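Local atomic coordinates of vitamin B12-binding protein (Vibrio cholerae O395, PDB entry 5YSC), a protein that binds vitamin B12 in the periplasm and probably delivers it to BtuC, the membrane subunit of the BtuCD import complex. Residues H29-E32 with I33-A37; R139-L142 with Q143-T147; P252-L255 with D256-E259; C262-L265 with K266-Q269. All coordinates share one frame; numbering follows the deposited sequence.

Contact 1: residues H29-E32 with I33-A37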
ATOM      1  N   HIS A  29      -2.967   0.125   6.491  1.00  9.36           N
ATOM      2  CA  HIS A  29      -3.477  -0.999   5.713  1.00  8.60           C
ATOM      3  C   HIS A  29      -3.991  -2.083   6.629  1.00  8.38           C
ATOM      4  O   HIS A  29      -5.002  -2.730   6.336  1.00  9.83           O
ATOM      5  CB  HIS A  29      -2.412  -1.573   4.780  1.00  8.33           C
ATOM      6  CG  HIS A  29      -1.588  -2.668   5.414  1.00 11.37           C
ATOM      7  ND1 HIS A  29      -0.532  -2.414   6.264  1.00 11.90           N
ATOM      8  CD2 HIS A  29      -1.741  -4.013   5.387  1.00 11.95           C
ATOM      9  CE1 HIS A  29      -0.059  -3.558   6.719  1.00 12.59           C
ATOM     10  NE2 HIS A  29      -0.761  -4.540   6.187  1.00 11.02           N
ATOM     11  N   ALA A  30      -3.316  -2.277   7.771  1.00  8.95           N
ATOM     12  CA  ALA A  30      -3.722  -3.336   8.681  1.00  8.14           C
ATOM     13  C   ALA A  30      -5.096  -3.062   9.285  1.00  9.25           C
ATOM     14  O   ALA A  30      -5.852  -4.008   9.576  1.00 10.54           O
ATOM     15  CB  ALA A  30      -2.662  -3.497   9.757  1.00 10.54           C
ATOM     16  N   THR A  31      -5.439  -1.792   9.451  1.00  8.10           N
ATOM     17  CA  THR A  31      -6.750  -1.419   9.920  1.00  7.69           C
ATOM     18  C   THR A  31      -7.794  -1.716   8.856  1.00  7.13           C
ATOM     19  O   THR A  31      -8.860  -2.266   9.167  1.00  8.63           O
ATOM     20  CB  THR A  31      -6.733   0.053  10.314  1.00  8.85           C
ATOM     21  OG1 THR A  31      -5.803   0.216  11.388  1.00  8.97           O
ATOM     22  CG2 THR A  31      -8.111   0.546  10.717  1.00  9.10           C
ATOM     23  N   GLU A  32      -7.491  -1.413   7.600  1.00 10.04           N
ATOM     24  CA  GLU A  32      -8.448  -1.754   6.552  1.00  9.82           C
ATOM     25  C   GLU A  32      -8.698  -3.264   6.504  1.00 10.46           C
ATOM     26  O   GLU A  32      -9.844  -3.718   6.415  1.00 11.38           O
ATOM     27  CB  GLU A  32      -7.988  -1.218   5.181  1.00  9.39           C
ATOM     28  CG  GLU A  32      -7.902   0.333   5.128  1.00  8.76           C
ATOM     29  CD  GLU A  32      -7.925   0.939   3.749  1.00  7.67           C
ATOM     30  OE1 GLU A  32      -8.692   0.464   2.881  1.00  8.30           O
ATOM     31  OE2 GLU A  32      -7.179   1.928   3.535  1.00  9.61           O
ATOM     32  N   ILE A  33      -7.628  -4.063   6.521  1.00 10.20           N
ATOM     33  CA  ILE A  33      -7.781  -5.513   6.407  1.00 10.48           C
ATOM     34  C   ILE A  33      -8.493  -6.071   7.616  1.00 11.93           C
ATOM     35  O   ILE A  33      -9.264  -7.040   7.499  1.00 13.13           O
ATOM     36  CB  ILE A  33      -6.405  -6.168   6.199  1.00 14.49           C
ATOM     37  CG1 ILE A  33      -5.865  -5.833   4.796  1.00 14.35           C
ATOM     38  CG2 ILE A  33      -6.503  -7.635   6.412  1.00 26.73           C
ATOM     39  CD1 ILE A  33      -6.696  -6.222   3.733  1.00 21.63           C
ATOM     40  N   ALA A  34      -8.247  -5.482   8.789  1.00 11.16           N
ATOM     41  CA  ALA A  34      -8.937  -5.922  10.006  1.00 11.56           C
ATOM     42  C   ALA A  34     -10.448  -5.751   9.868  1.00 13.25           C
ATOM     43  O   ALA A  34     -11.217  -6.676  10.170  1.00 14.89           O
ATOM     44  CB  ALA A  34      -8.399  -5.184  11.235  1.00 12.52           C
ATOM     45  N   TYR A  35     -10.898  -4.583   9.390  1.00 12.49           N
ATOM     46  CA  TYR A  35     -12.340  -4.407   9.184  1.00 14.49           C
ATOM     47  C   TYR A  35     -12.878  -5.367   8.136  1.00 16.84           C
ATOM     48  O   TYR A  35     -13.942  -5.975   8.343  1.00 16.84           O
ATOM     49  CB  TYR A  35     -12.671  -2.964   8.794  1.00 13.78           C
ATOM     50  CG  TYR A  35     -12.856  -2.047   9.976  1.00 14.18           C
ATOM     51  CD1 TYR A  35     -11.776  -1.409  10.534  1.00 16.58           C
ATOM     52  CD2 TYR A  35     -14.113  -1.795  10.533  1.00 16.00           C
ATOM     53  CE1 TYR A  35     -11.909  -0.568  11.609  1.00 19.20           C
ATOM     54  CE2 TYR A  35     -14.249  -0.957  11.613  1.00 18.52           C
ATOM     55  CZ  TYR A  35     -13.139  -0.328  12.149  1.00 20.12           C
ATOM     56  OH  TYR A  35     -13.263   0.558  13.243  1.00 23.81           O
ATOM     57  N   ALA A  36     -12.140  -5.566   7.029  1.00 11.71           N
ATOM     58  CA  ALA A  36     -12.606  -6.492   5.994  1.00 13.20           C
ATOM     59  C   ALA A  36     -12.689  -7.927   6.507  1.00 14.36           C
ATOM     60  O   ALA A  36     -13.496  -8.725   5.996  1.00 16.00           O
ATOM     61  CB  ALA A  36     -11.692  -6.433   4.783  1.00 12.32           C
ATOM     62  N   ALA A  37     -11.852  -8.261   7.481  1.00 14.13           N
ATOM     63  CA  ALA A  37     -11.775  -9.595   8.046  1.00 15.11           C
ATOM     64  C   ALA A  37     -12.784  -9.813   9.138  1.00 16.73           C
ATOM     65  O   ALA A  37     -12.730 -10.866   9.779  1.00 21.11           O
ATOM     66  CB  ALA A  37     -10.365  -9.866   8.596  1.00 15.49           C
TER

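Contact 2: residues R139-L142 with Q143-T147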
ATOM      1  N   ARG A 139     -10.323 -12.150  -4.312  1.00 18.91           N
ATOM      2  CA  ARG A 139      -9.675 -13.052  -5.250  1.00 20.02           C
ATOM      3  C   ARG A 139     -10.378 -13.048  -6.602  1.00 25.04           C
ATOM      4  O   ARG A 139      -9.727 -13.066  -7.657  1.00 23.46           O
ATOM      5  CB  ARG A 139      -9.646 -14.458  -4.651  1.00 22.16           C
ATOM      6  CG  ARG A 139      -8.700 -14.561  -3.456  1.00 21.22           C
ATOM      7  CD  ARG A 139      -8.323 -16.007  -3.091  1.00 29.13           C
ATOM      8  NE  ARG A 139      -7.286 -16.040  -2.048  1.00 28.79           N
ATOM      9  CZ  ARG A 139      -7.486 -16.355  -0.772  1.00 29.29           C
ATOM     10  NH1 ARG A 139      -8.683 -16.725  -0.334  1.00 32.29           N
ATOM     11  NH2 ARG A 139      -6.458 -16.345   0.073  1.00 23.76           N
ATOM     12  N   GLN A 140     -11.707 -13.041  -6.588  1.00 24.20           N
ATOM     13  CA  GLN A 140     -12.428 -13.057  -7.852  1.00 24.40           C
ATOM     14  C   GLN A 140     -12.217 -11.757  -8.614  1.00 22.01           C
ATOM     15  O   GLN A 140     -11.910 -11.777  -9.809  1.00 22.51           O
ATOM     16  CB  GLN A 140     -13.917 -13.315  -7.623  1.00 26.61           C
ATOM     17  CG  GLN A 140     -14.668 -13.490  -8.952  1.00 32.70           C
ATOM     18  CD  GLN A 140     -14.028 -14.562  -9.822  1.00 38.31           C
ATOM     19  OE1 GLN A 140     -13.799 -14.367 -11.033  1.00 40.99           O
ATOM     20  NE2 GLN A 140     -13.694 -15.693  -9.197  1.00 37.55           N
ATOM     21  N   ARG A 141     -12.300 -10.609  -7.934  1.00 21.96           N
ATOM     22  CA  ARG A 141     -12.055  -9.348  -8.638  1.00 23.96           C
ATOM     23  C   ARG A 141     -10.614  -9.272  -9.131  1.00 22.43           C
ATOM     24  O   ARG A 141     -10.345  -8.762 -10.220  1.00 21.51           O
ATOM     25  CB  ARG A 141     -12.385  -8.152  -7.739  1.00 19.54           C
ATOM     26  CG  ARG A 141     -12.235  -6.822  -8.457  1.00 18.62           C
ATOM     27  CD  ARG A 141     -12.658  -5.651  -7.604  1.00 19.06           C
ATOM     28  NE  ARG A 141     -12.416  -4.392  -8.323  1.00 17.96           N
ATOM     29  CZ  ARG A 141     -12.299  -3.192  -7.746  1.00 16.61           C
ATOM     30  NH1 ARG A 141     -12.383  -3.042  -6.432  1.00 16.66           N
ATOM     31  NH2 ARG A 141     -12.056  -2.128  -8.475  1.00 15.76           N
ATOM     32  N   LEU A 142      -9.660  -9.795  -8.351  1.00 16.30           N
ATOM     33  CA  LEU A 142      -8.280  -9.775  -8.794  1.00 15.50           C
ATOM     34  C   LEU A 142      -8.120 -10.607 -10.051  1.00 17.66           C
ATOM     35  O   LEU A 142      -7.390 -10.225 -10.966  1.00 20.00           O
ATOM     36  CB  LEU A 142      -7.348 -10.296  -7.690  1.00 15.43           C
ATOM     37  CG  LEU A 142      -5.865 -10.430  -8.064  1.00 19.72           C
ATOM     38  CD1 LEU A 142      -5.234  -9.159  -8.533  1.00 15.83           C
ATOM     39  CD2 LEU A 142      -5.089 -10.910  -6.844  1.00 18.59           C
ATOM     40  N   GLN A 143      -8.822 -11.738 -10.097  1.00 19.08           N
ATOM     41  CA  GLN A 143      -8.845 -12.570 -11.295  1.00 21.81           C
ATOM     42  C   GLN A 143      -9.442 -11.804 -12.466  1.00 25.02           C
ATOM     43  O   GLN A 143      -8.909 -11.828 -13.583  1.00 27.04           O
ATOM     44  CB  GLN A 143      -9.646 -13.836 -11.012  1.00 26.82           C
ATOM     45  CG  GLN A 143      -9.939 -14.713 -12.214  1.00 34.36           C
ATOM     46  CD  GLN A 143      -8.697 -15.206 -12.916  1.00 39.02           C
ATOM     47  OE1 GLN A 143      -7.629 -15.355 -12.312  1.00 40.36           O
ATOM     48  NE2 GLN A 143      -8.832 -15.471 -14.212  1.00 42.15           N
ATOM     49  N   ASP A 144     -10.551 -11.115 -12.222  1.00 23.71           N
ATOM     50  CA  ASP A 144     -11.160 -10.332 -13.288  1.00 22.27           C
ATOM     51  C   ASP A 144     -10.185  -9.293 -13.813  1.00 22.14           C
ATOM     52  O   ASP A 144     -10.050  -9.110 -15.028  1.00 26.61           O
ATOM     53  CB  ASP A 144     -12.436  -9.659 -12.781  1.00 23.07           C
ATOM     54  CG  ASP A 144     -13.547 -10.641 -12.462  1.00 28.89           C
ATOM     55  OD1 ASP A 144     -13.517 -11.783 -12.980  1.00 30.55           O
ATOM     56  OD2 ASP A 144     -14.446 -10.271 -11.670  1.00 30.20           O
ATOM     57  N   LEU A 145      -9.497  -8.587 -12.909  1.00 19.29           N
ATOM     58  CA  LEU A 145      -8.579  -7.550 -13.355  1.00 18.67           C
ATOM     59  C   LEU A 145      -7.408  -8.130 -14.133  1.00 22.93           C
ATOM     60  O   LEU A 145      -6.968  -7.540 -15.126  1.00 24.05           O
ATOM     61  CB  LEU A 145      -8.089  -6.746 -12.164  1.00 17.66           C
ATOM     62  CG  LEU A 145      -9.138  -5.879 -11.493  1.00 16.58           C
ATOM     63  CD1 LEU A 145      -8.639  -5.421 -10.115  1.00 14.98           C
ATOM     64  CD2 LEU A 145      -9.475  -4.675 -12.386  1.00 19.47           C
ATOM     65  N   ARG A 146      -6.856  -9.264 -13.681  1.00 22.97           N
ATOM     66  CA  ARG A 146      -5.743  -9.863 -14.406  1.00 23.36           C
ATOM     67  C   ARG A 146      -6.172 -10.192 -15.832  1.00 27.52           C
ATOM     68  O   ARG A 146      -5.466  -9.882 -16.794  1.00 28.91           O
ATOM     69  CB  ARG A 146      -5.240 -11.109 -13.659  1.00 25.24           C
ATOM     70  CG  ARG A 146      -4.499 -10.810 -12.338  1.00 21.26           C
ATOM     71  CD  ARG A 146      -4.077 -12.068 -11.573  1.00 24.65           C
ATOM     72  NE  ARG A 146      -3.005 -11.749 -10.626  1.00 22.25           N
ATOM     73  CZ  ARG A 146      -2.836 -12.323  -9.440  1.00 22.56           C
ATOM     74  NH1 ARG A 146      -3.640 -13.298  -9.049  1.00 24.01           N
ATOM     75  NH2 ARG A 146      -1.837 -11.926  -8.666  1.00 19.52           N
ATOM     76  N   THR A 147      -7.364 -10.766 -15.986  1.00 25.08           N
ATOM     77  CA  THR A 147      -7.877 -11.057 -17.321  1.00 28.72           C
ATOM     78  C   THR A 147      -8.037  -9.774 -18.126  1.00 31.19           C
ATOM     79  O   THR A 147      -7.565  -9.671 -19.263  1.00 34.50           O
ATOM     80  CB  THR A 147      -9.212 -11.794 -17.207  1.00 31.07           C
ATOM     81  OG1 THR A 147      -9.029 -13.040 -16.497  1.00 31.04           O
ATOM     82  CG2 THR A 147      -9.798 -12.056 -18.599  1.00 31.49           C
TER

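Contact 3: residues P252-L255 with D256-E259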
ATOM      1  N   PRO A 252      -8.340  -4.140   0.332  1.00 12.04           N
ATOM      2  CA  PRO A 252      -9.317  -4.297  -0.764  1.00  9.68           C
ATOM      3  C   PRO A 252      -9.353  -3.135  -1.728  1.00  8.98           C
ATOM      4  O   PRO A 252      -9.600  -3.361  -2.929  1.00 10.26           O
ATOM      5  CB  PRO A 252     -10.638  -4.439  -0.005  1.00 11.49           C
ATOM      6  CG  PRO A 252     -10.182  -5.097   1.321  1.00 12.14           C
ATOM      7  CD  PRO A 252      -8.949  -4.351   1.644  1.00 12.94           C
ATOM      8  N   ARG A 253      -9.098  -1.901  -1.254  1.00  8.02           N
ATOM      9  CA  ARG A 253      -9.119  -0.769  -2.159  1.00  7.84           C
ATOM     10  C   ARG A 253      -7.940  -0.776  -3.121  1.00  7.78           C
ATOM     11  O   ARG A 253      -7.952  -0.049  -4.114  1.00  7.32           O
ATOM     12  CB  ARG A 253      -9.221   0.529  -1.351  1.00  6.30           C
ATOM     13  CG  ARG A 253     -10.417   0.572  -0.462  1.00  7.55           C
ATOM     14  CD  ARG A 253     -10.718   1.969   0.022  1.00  7.23           C
ATOM     15  NE  ARG A 253      -9.710   2.439   0.959  1.00  7.74           N
ATOM     16  CZ  ARG A 253      -9.456   3.702   1.275  1.00  9.25           C
ATOM     17  NH1 ARG A 253     -10.065   4.709   0.659  1.00  8.89           N
ATOM     18  NH2 ARG A 253      -8.512   3.969   2.197  1.00  9.00           N
ATOM     19  N   THR A 254      -6.918  -1.594  -2.884  1.00  9.55           N
ATOM     20  CA  THR A 254      -5.854  -1.693  -3.871  1.00 11.03           C
ATOM     21  C   THR A 254      -6.387  -2.163  -5.214  1.00  9.95           C
ATOM     22  O   THR A 254      -5.826  -1.809  -6.235  1.00 10.80           O
ATOM     23  CB  THR A 254      -4.741  -2.615  -3.358  1.00 11.55           C
ATOM     24  OG1 THR A 254      -4.350  -2.182  -2.041  1.00 10.10           O
ATOM     25  CG2 THR A 254      -3.509  -2.610  -4.274  1.00 11.50           C
ATOM     26  N   LEU A 255      -7.507  -2.884  -5.255  1.00  9.29           N
ATOM     27  CA  LEU A 255      -8.022  -3.230  -6.570  1.00  9.83           C
ATOM     28  C   LEU A 255      -8.556  -2.009  -7.325  1.00  9.83           C
ATOM     29  O   LEU A 255      -8.508  -2.007  -8.556  1.00  9.97           O
ATOM     30  CB  LEU A 255      -9.070  -4.317  -6.440  1.00 12.18           C
ATOM     31  CG  LEU A 255      -8.472  -5.588  -5.829  1.00 15.29           C
ATOM     32  CD1 LEU A 255      -9.549  -6.686  -5.826  1.00 15.78           C
ATOM     33  CD2 LEU A 255      -7.193  -6.077  -6.496  1.00 15.79           C
ATOM     34  N   ASP A 256      -8.969  -0.928  -6.634  1.00 10.32           N
ATOM     35  CA  ASP A 256      -9.202   0.330  -7.345  1.00  9.88           C
ATOM     36  C   ASP A 256      -7.892   0.963  -7.816  1.00  9.17           C
ATOM     37  O   ASP A 256      -7.835   1.568  -8.885  1.00 10.89           O
ATOM     38  CB  ASP A 256      -9.971   1.334  -6.472  1.00 11.12           C
ATOM     39  CG  ASP A 256     -11.469   0.997  -6.355  1.00 11.19           C
ATOM     40  OD1 ASP A 256     -12.034   0.402  -7.300  1.00 11.52           O
ATOM     41  OD2 ASP A 256     -12.077   1.278  -5.328  1.00 10.70           O
ATOM     42  N   ALA A 257      -6.811   0.829  -7.054  1.00  9.52           N
ATOM     43  CA  ALA A 257      -5.532   1.262  -7.587  1.00 10.84           C
ATOM     44  C   ALA A 257      -5.123   0.450  -8.810  1.00 12.56           C
ATOM     45  O   ALA A 257      -4.529   0.998  -9.738  1.00 12.40           O
ATOM     46  CB  ALA A 257      -4.436   1.154  -6.533  1.00  9.66           C
ATOM     47  N   VAL A 258      -5.340  -0.872  -8.785  1.00  9.72           N
ATOM     48  CA  VAL A 258      -5.085  -1.683  -9.971  1.00 11.43           C
ATOM     49  C   VAL A 258      -5.844  -1.128 -11.161  1.00 11.11           C
ATOM     50  O   VAL A 258      -5.278  -0.908 -12.232  1.00 14.27           O
ATOM     51  CB  VAL A 258      -5.423  -3.153  -9.714  1.00 15.05           C
ATOM     52  CG1 VAL A 258      -5.426  -3.934 -11.015  1.00 15.54           C
ATOM     53  CG2 VAL A 258      -4.387  -3.747  -8.743  1.00 13.67           C
ATOM     54  N   GLU A 259      -7.130  -0.885 -11.001  1.00 13.13           N
ATOM     55  CA  GLU A 259      -7.895  -0.306 -12.109  1.00 12.05           C
ATOM     56  C   GLU A 259      -7.293   1.030 -12.563  1.00 12.49           C
ATOM     57  O   GLU A 259      -7.177   1.303 -13.771  1.00 15.40           O
ATOM     58  CB  GLU A 259      -9.372  -0.179 -11.666  1.00 12.53           C
ATOM     59  CG  GLU A 259     -10.374  -0.448 -12.705  1.00 18.74           C
ATOM     60  CD  GLU A 259     -11.790  -0.460 -12.148  1.00 17.87           C
ATOM     61  OE1 GLU A 259     -12.152  -1.427 -11.421  1.00 15.70           O
ATOM     62  OE2 GLU A 259     -12.540   0.499 -12.467  1.00 16.70           O
TER

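Contact 4: residues C262-L265 with K266-Q269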
ATOM      1  N   CYS A 262      -3.767   0.486 -14.204  1.00 13.18           N
ATOM      2  CA  CYS A 262      -3.911  -0.284 -15.434  1.00 16.93           C
ATOM      3  C   CYS A 262      -4.614   0.514 -16.523  1.00 17.59           C
ATOM      4  O   CYS A 262      -4.259   0.416 -17.710  1.00 17.23           O
ATOM      5  CB  CYS A 262      -4.685  -1.548 -15.145  1.00 18.66           C
ATOM      6  SG  CYS A 262      -3.770  -2.948 -14.521  1.00 22.96           S
ATOM      7  N   THR A 263      -5.614   1.303 -16.151  1.00 11.56           N
ATOM      8  CA  THR A 263      -6.260   2.159 -17.147  1.00 12.01           C
ATOM      9  C   THR A 263      -5.277   3.173 -17.721  1.00 12.26           C
ATOM     10  O   THR A 263      -5.221   3.379 -18.934  1.00 14.10           O
ATOM     11  CB  THR A 263      -7.473   2.863 -16.535  1.00 10.93           C
ATOM     12  OG1 THR A 263      -8.479   1.898 -16.212  1.00 13.03           O
ATOM     13  CG2 THR A 263      -8.044   3.945 -17.526  1.00 11.57           C
ATOM     14  N   TYR A 264      -4.475   3.809 -16.863  1.00 15.32           N
ATOM     15  CA  TYR A 264      -3.477   4.766 -17.327  1.00 14.91           C
ATOM     16  C   TYR A 264      -2.387   4.112 -18.176  1.00 19.93           C
ATOM     17  O   TYR A 264      -1.966   4.676 -19.195  1.00 20.47           O
ATOM     18  CB  TYR A 264      -2.841   5.482 -16.135  1.00 14.26           C
ATOM     19  CG  TYR A 264      -3.641   6.665 -15.610  1.00 15.50           C
ATOM     20  CD1 TYR A 264      -4.103   7.653 -16.484  1.00 15.77           C
ATOM     21  CD2 TYR A 264      -3.899   6.834 -14.243  1.00 14.35           C
ATOM     22  CE1 TYR A 264      -4.819   8.744 -16.036  1.00 15.72           C
ATOM     23  CE2 TYR A 264      -4.626   7.937 -13.791  1.00 16.61           C
ATOM     24  CZ  TYR A 264      -5.074   8.884 -14.691  1.00 17.78           C
ATOM     25  OH  TYR A 264      -5.798   9.970 -14.280  1.00 15.95           O
ATOM     26  N   LEU A 265      -1.846   2.964 -17.742  1.00 17.20           N
ATOM     27  CA  LEU A 265      -0.873   2.276 -18.582  1.00 18.65           C
ATOM     28  C   LEU A 265      -1.482   1.806 -19.886  1.00 20.60           C
ATOM     29  O   LEU A 265      -0.763   1.717 -20.890  1.00 19.63           O
ATOM     30  CB  LEU A 265      -0.257   1.115 -17.807  1.00 18.86           C
ATOM     31  CG  LEU A 265       1.110   1.387 -17.177  1.00 26.42           C
ATOM     32  CD1 LEU A 265       1.410   2.841 -16.868  1.00 21.54           C
ATOM     33  CD2 LEU A 265       1.350   0.498 -15.944  1.00 20.49           C
ATOM     34  N   LYS A 266      -2.792   1.527 -19.912  1.00 20.95           N
ATOM     35  CA  LYS A 266      -3.454   1.245 -21.190  1.00 21.66           C
ATOM     36  C   LYS A 266      -3.457   2.462 -22.098  1.00 21.28           C
ATOM     37  O   LYS A 266      -3.103   2.368 -23.279  1.00 23.76           O
ATOM     38  CB  LYS A 266      -4.877   0.770 -20.954  1.00 19.09           C
ATOM     39  CG  LYS A 266      -5.548   0.260 -22.186  1.00 22.82           C
ATOM     40  CD  LYS A 266      -6.941  -0.125 -21.860  1.00 26.26           C
ATOM     41  CE  LYS A 266      -7.601  -0.778 -23.009  1.00 32.98           C
ATOM     42  NZ  LYS A 266      -9.062  -0.960 -22.744  1.00 36.98           N
ATOM     43  N   ILE A 267      -3.869   3.620 -21.567  1.00 19.23           N
ATOM     44  CA  ILE A 267      -3.815   4.865 -22.335  1.00 21.71           C
ATOM     45  C   ILE A 267      -2.429   5.090 -22.912  1.00 21.81           C
ATOM     46  O   ILE A 267      -2.276   5.543 -24.055  1.00 23.84           O
ATOM     47  CB  ILE A 267      -4.278   6.044 -21.463  1.00 21.09           C
ATOM     48  CG1 ILE A 267      -5.754   5.853 -21.105  1.00 18.17           C
ATOM     49  CG2 ILE A 267      -4.092   7.354 -22.169  1.00 21.48           C
ATOM     50  CD1 ILE A 267      -6.291   6.811 -20.065  1.00 16.89           C
ATOM     51  N   ALA A 268      -1.386   4.793 -22.121  1.00 20.66           N
ATOM     52  CA  ALA A 268       0.001   5.066 -22.489  1.00 19.41           C
ATOM     53  C   ALA A 268       0.469   4.279 -23.700  1.00 24.24           C
ATOM     54  O   ALA A 268       1.579   4.519 -24.200  1.00 23.53           O
ATOM     55  CB  ALA A 268       0.907   4.763 -21.283  1.00 19.85           C
ATOM     56  N   GLN A 269      -0.329   3.336 -24.157  1.00 22.11           N
ATOM     57  CA  GLN A 269      -0.039   2.647 -25.394  1.00 26.13           C
ATOM     58  C   GLN A 269      -0.363   3.498 -26.604  1.00 34.27           C
ATOM     59  O   GLN A 269      -0.041   3.083 -27.719  1.00 27.48           O
ATOM     60  CB  GLN A 269      -0.834   1.354 -25.477  1.00 24.47           C
ATOM     61  CG  GLN A 269      -0.799   0.503 -24.233  1.00 29.62           C
ATOM     62  CD  GLN A 269      -0.278  -0.866 -24.541  1.00 42.21           C
ATOM     63  OE1 GLN A 269       0.876  -1.000 -24.961  1.00 45.77           O
ATOM     64  NE2 GLN A 269      -1.131  -1.898 -24.392  1.00 40.04           N
TER

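Contact 1: residues H29-E32 with I33-A37
Thr31 and Tyr35, one turn apart on helix 28-36, run alongside each other from the same flank. Their apolar contact is made by the threonine methyl, with CG2 of Thr31 4.1 Å from CE1 of Tyr35. The torsion (chi1 -62°) sets CG2 anti to the backbone N and OG1 beside it; OG1 is engaged by Ser25, Ser50 and the carbonyl of Ala27. The tyrosine ring also offers its edge to the backbone: CD1 of Tyr35 stands 3.3 Å from Thr31 O, in the plane of the ring.

Four successive i to i+4 hydrogen bonds hold the helix here. Ile33 N reaches His29 O at 3.0 Å, Ala36 N reaches Glu32 O at 3.0 Å, and Tyr35 N reaches Thr31 O at 3.1 Å. The bond from Ala34 N to Ala30 O, 2.9 Å, is more bent. Ala30 and Ala34 are small enough to lie close on strand 80-83, while the longer Ile33 fills the interface with helix 112-122.

Among the polar groups, Glu32 forms salt bridges to Arg253 and Arg249, which probably keep its buried carboxylate ionised. His29 NE2 bonds Ser106, and His29 N donates to the bound cyanocobalamin. In a first turn such amides are not consumed by the helix, so the backbone here can both build the helix and grip the ligand.

Contact 2: residues R139-L142 with Q143-T147
The long helix 128-148, which joins the two lobes as in other class III periplasmic binding proteins, brings Leu142 and Arg146 together one turn apart. CD2 of Leu142 lies over one face of the Arg146 guanidinium, offset toward the rim and 3.6 Å from Arg146 NH1. CG of Leu142 is anti to its backbone N (chi1 175°), and the arginine chain, extended from CG to NE, runs obliquely across it. An arginine suits this place because its flat face can cover a leucine while its end serves a charge, here Asp112. On another side of the helix, Leu145 presses its CG to 3.4 Å from Arg141 O, with its CD1 4.2 Å from Arg141 CG.

Underneath run the helical bonds, Arg146 N to Leu142 O at 2.9 Å and Leu145 N to Arg141 O at 2.8 Å among them. Gln143 O is gripped twice, by Thr147 N at 3.0 Å and by Thr147 OG1 at 3.2 Å, one coming from above the carbonyl plane and the other from below it.

Around the helix, Leu145 rests on Leu255 and Val258 of helix 254-267, Leu142 and Arg146 meet Leu181 of helix 176-181, and Arg139 bridges to Glu119 and Asp116 on helix 112-122.

Contact 3: residues P252-L255 with D256-E259
The flat end groups of Arg253 and Asp256 stay apart, although the two residues touch through their backbones: Arg253 NE is 6.8 Å from Asp256 OD2. The guanidinium makes a cation-pi contact with Tyr52 and gives its NH2 to Glu32, whereas the carboxylate takes Arg141 NH2 through OD1. Glu259, a turn later, offers OE1 to the same nitrogen, so two acids spaced along one side of the helix share a single arginine; the positive charge probably eases their mutual repulsion.

The backbone contact is that of an opening turn. Arg253 O receives a weak bond from Asp256 N at 2.9 Å, which is strongly bent (127°), and a second from Ala257 N at 3.3 Å. Beyond it the regular pattern is established: Val258 N reaches Thr254 O at 2.8 Å and Glu259 N reaches Leu255 O at 3.0 Å. Pro252 suits the approach to the helix, since amides at a helix start have no earlier carbonyl in the helix to bond, and the proline's missing N-H costs nothing there.

Side chains add a modest apolar contact, Leu255 CD2 to Val258 CG2 at 4.3 Å. With CG1 anti to the backbone N (chi1 169°), Val258 turns CG2 back to within 3.5 Å of Thr254 O. Thr254 uses its hydroxyl locally, bonding Thr251 N and Trp246 O.

Leu255 packs on Phe138 of helix 128-148, Ala257 on Trp246 of helix 244-248, and Pro252 on Ile33 and Ala36 of helix 28-36, so the start of helix 254-267 sits among three helices.

Contact 4: residues C262-L265 with K266-Q269
CD1 of Ile267 comes obliquely to the ring of Tyr264, 4.3 Å from CD1 of the tyrosine. The tyrosine is held by more than this neighbour, for its ring also stacks with Trp240. Ile267 gets its tip there because CG1 is anti to its carbonyl carbon (chi1 -65°) and the chain then runs on extended; the same CD1 lies 4.2 Å from Thr263 CG2, while CG1 comes within 3.3 Å of Thr263 O. A branched aliphatic residue fits such a place, as it can spread along the helix surface and cover the methyl and the ring at once.

Three main-chain bonds tie the turn together. Lys266 N reaches Cys262 O at 2.9 Å, Ile267 N reaches Thr263 O at 3.0 Å and is the straightest of the three, and Ala268 N reaches Tyr264 O at 3.0 Å. One residue further, Gln269 N bonds Lys266 O at 3.1 Å. Cys262 O has a second donor, the side-chain amide (ND2) of Asn152. Thr263 OG1 turns back to Glu259 O, so its polar end is spent on the helix itself.

The inner side is apolar: Leu265 lies on Phe212 and Ile155, and Ala268 fits its single methyl against Ile155 and Val210. Lys266 stretches its chain out on the exposed side. Cys262 is bonded through SG to Cys182, a disulfide suited to the oxidising periplasm; covalent and apolar ties together fasten the C-terminal part of helix 254-267 to the second lobe.

Overall arrangement
In chain order, contact 1 lies on helix 28-36 of the first lobe, contact 2 on the connecting helix 128-148, and contacts 3 and 4 in succession on helix 254-267. Contact 3 is the hub: it touches contact 1, whose centre is about 14 Å away, and contact 2, about 11 Å away. Contact 4, about 29 Å from contact 1 between centres, lies on the opposite side of the chain's centre, beside the second sheet. The lead-in to helix 254-267 touches the first lobe, its first turns pack against the connecting helix, and its C-terminal end lies against the second lobe's sheet. Such cross-linking is consistent with the limited lobe motion known for this class, and contact 1 reaches the bound cyanocobalamin directly.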